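Outer membrane porin protein 32 (Delftia acidovorans, PDB 2FGQ) forms anion-selective channels as a homotrimeric porin of the outer membrane and can bind D-malate. Local coordinates at residues A[272-278]-A[290-294]. Numbering follows the deposited sequence.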
loop_
_atom_site.group_PDB
_atom_site.type_symbol
_atom_site.label_atom_id
_atom_site.label_comp_id
_atom_site.label_asym_id
_atom_site.label_seq_id
_atom_site.Cartn_x
_atom_site.Cartn_y
_atom_site.Cartn_z
ATOM N N HIS A 272 -34.133 -0.589 -16.639
ATOM C CA HIS A 272 -34.634 -1.739 -15.918
ATOM C C HIS A 272 -33.528 -2.794 -15.907
ATOM O O HIS A 272 -32.795 -2.971 -16.879
ATOM C CB HIS A 272 -35.856 -2.378 -16.656
ATOM C CG HIS A 272 -37.000 -1.451 -16.932
ATOM N ND1 HIS A 272 -38.148 -1.458 -16.173
ATOM C CD2 HIS A 272 -37.191 -0.519 -17.901
ATOM C CE1 HIS A 272 -38.989 -0.546 -16.643
ATOM N NE2 HIS A 272 -38.428 0.045 -17.684
ATOM N N GLN A 273 -33.455 -3.558 -14.844
ATOM C CA GLN A 273 -32.409 -4.568 -14.709
ATOM C C GLN A 273 -32.967 -5.830 -14.106
ATOM O O GLN A 273 -33.769 -5.782 -13.207
ATOM C CB GLN A 273 -31.287 -4.078 -13.793
ATOM C CG GLN A 273 -30.050 -4.963 -13.898
ATOM C CD GLN A 273 -28.925 -4.536 -13.018
ATOM O OE1 GLN A 273 -28.804 -3.339 -12.696
ATOM N NE2 GLN A 273 -28.073 -5.517 -12.602
ATOM N N ILE A 274 -32.525 -6.966 -14.616
ATOM C CA ILE A 274 -32.821 -8.265 -14.032
ATOM C C ILE A 274 -31.495 -9.015 -13.882
ATOM O O ILE A 274 -30.698 -9.066 -14.815
ATOM C CB ILE A 274 -33.786 -9.093 -14.915
ATOM C CG1 ILE A 274 -35.063 -8.349 -15.215
ATOM C CG2 ILE A 274 -34.138 -10.407 -14.210
ATOM C CD1 ILE A 274 -35.848 -9.008 -16.406
ATOM N N THR A 275 -31.290 -9.600 -12.707
ATOM C CA THR A 275 -30.124 -10.396 -12.426
ATOM C C THR A 275 -30.504 -11.709 -11.780
ATOM O O THR A 275 -31.270 -11.727 -10.814
ATOM C CB THR A 275 -29.232 -9.643 -11.455
ATOM O OG1 THR A 275 -29.031 -8.315 -11.942
ATOM C CG2 THR A 275 -27.830 -10.284 -11.376
ATOM N N LEU A 276 -29.948 -12.789 -12.332
ATOM C CA LEU A 276 -30.033 -14.118 -11.777
ATOM C C LEU A 276 -28.653 -14.536 -11.273
ATOM O O LEU A 276 -27.659 -14.381 -11.972
ATOM C CB LEU A 276 -30.493 -15.102 -12.851
ATOM C CG LEU A 276 -30.604 -16.531 -12.390
ATOM C CD1 LEU A 276 -31.802 -16.764 -11.457
ATOM C CD2 LEU A 276 -30.712 -17.427 -13.654
ATOM N N GLY A 277 -28.595 -15.090 -10.080
ATOM C CA GLY A 277 -27.334 -15.555 -9.518
ATOM C C GLY A 277 -27.434 -16.926 -8.869
ATOM O O GLY A 277 -28.470 -17.319 -8.386
ATOM N N TYR A 278 -26.315 -17.628 -8.817
ATOM C CA TYR A 278 -26.227 -18.887 -8.134
ATOM C C TYR A 278 -24.911 -18.906 -7.370
ATOM O O TYR A 278 -23.900 -18.486 -7.898
ATOM C CB TYR A 278 -26.248 -20.053 -9.134
ATOM C CG TYR A 278 -26.511 -21.366 -8.448
ATOM C CD1 TYR A 278 -27.792 -21.673 -8.042
ATOM C CD2 TYR A 278 -25.489 -22.270 -8.166
ATOM C CE1 TYR A 278 -28.089 -22.835 -7.399
ATOM C CE2 TYR A 278 -25.794 -23.502 -7.497
ATOM C CZ TYR A 278 -27.111 -23.735 -7.112
ATOM O OH TYR A 278 -27.510 -24.897 -6.446
ATOM N N GLY A 290 -22.045 -17.822 -10.114
ATOM C CA GLY A 290 -22.338 -17.236 -11.402
ATOM C C GLY A 290 -23.422 -16.198 -11.307
ATOM O O GLY A 290 -24.383 -16.380 -10.556
ATOM N N ASN A 291 -23.233 -15.110 -12.037
ATOM C CA ASN A 291 -24.195 -14.031 -12.160
ATOM C C ASN A 291 -24.496 -13.806 -13.635
ATOM O O ASN A 291 -23.568 -13.813 -14.456
ATOM C CB ASN A 291 -23.600 -12.732 -11.621
ATOM C CG ASN A 291 -23.246 -12.788 -10.177
ATOM O OD1 ASN A 291 -22.228 -12.171 -9.759
ATOM N ND2 ASN A 291 -24.078 -13.397 -9.388
ATOM N N LEU A 292 -25.782 -13.640 -13.958
ATOM C CA LEU A 292 -26.240 -13.319 -15.301
ATOM C C LEU A 292 -27.131 -12.110 -15.181
ATOM O O LEU A 292 -28.124 -12.163 -14.454
ATOM C CB LEU A 292 -27.061 -14.497 -15.873
ATOM C CG LEU A 292 -27.750 -14.312 -17.218
ATOM C CD1 LEU A 292 -26.778 -14.001 -18.337
ATOM C CD2 LEU A 292 -28.575 -15.564 -17.549
ATOM N N ALA A 293 -26.845 -11.060 -15.922
ATOM C CA ALA A 293 -27.646 -9.843 -15.812
ATOM C C ALA A 293 -28.002 -9.251 -17.158
ATOM O O ALA A 293 -27.286 -9.379 -18.153
ATOM C CB ALA A 293 -26.905 -8.832 -15.017
ATOM N N PHE A 294 -29.141 -8.571 -17.160
ATOM C CA PHE A 294 -29.666 -7.905 -18.344
ATOM C C PHE A 294 -30.107 -6.528 -17.909
ATOM O O PHE A 294 -30.912 -6.411 -16.999
ATOM C CB PHE A 294 -30.865 -8.690 -18.921
ATOM C CG PHE A 294 -31.424 -8.102 -20.179
ATOM C CD1 PHE A 294 -30.692 -8.126 -21.353
ATOM C CD2 PHE A 294 -32.707 -7.525 -20.182
ATOM C CE1 PHE A 294 -31.221 -7.576 -22.533
ATOM C CE2 PHE A 294 -33.235 -6.965 -21.341
ATOM C CZ PHE A 294 -32.499 -7.011 -22.525
#
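At its NE2 edge the side-chain amide of Gln273 meets the methyl CB of Ala293 on one side of its plane, at 4.3 Å, and OG1 of Thr275 on the other. NE2 donates to that OG1 over 3.0 Å; the N-H...O angle of 135° shows the bond to be bent, with OG1 tilted out of the amide plane. An extended Gln273 chain, with CG anti to the backbone N (chi1 -167°), lifts the amide off the sheet, leaning toward Thr275, and sets CG 3.5 Å from O of Phe294. Weak hydrogen bonds from NE2 to Ile112 O and from OG1 to Gly113 O tie this face to a loop. Beside it, Thr275 lays CG2 4.0 Å from CB of Ala293. A valine in its place would remove OG1 and would probably cost NE2 its Thr275 acceptor and Gly113 O a weak bond, leaving the amide held by Ile112 O and less fixed in rotation.

The opposite face carries Ile274, Leu276, Tyr278, Leu292 and Phe294; the Phe294 ring leads away from 272-278 and packs on Ser320 and Thr322 of the next strand.

Between the faces, antiparallel strands are joined by reciprocal backbone bonds at Ile274–Phe294, Leu276–Leu292 and Tyr278–Gly290. Leu292 N to Leu276 O, at 2.8 Å and 166°, is nearly straight. Thr275–Ala293 is a non-hydrogen-bonded pair, where Thr275 CA meets Leu292 O in a CA-H...O contact of 3.4 Å.

These segments belong to the hairpin of strands 269-281 and 286-297 in the 16-stranded porin barrel. Polar groups tied to a loop on one face, where the Asn291 side chain is about 13 Å from bound D-malate, and apolar and aromatic side chains on the other are consistent with a lumen side at Gln273 and Thr275 and a probably lipid-facing one at Leu276 and Leu292.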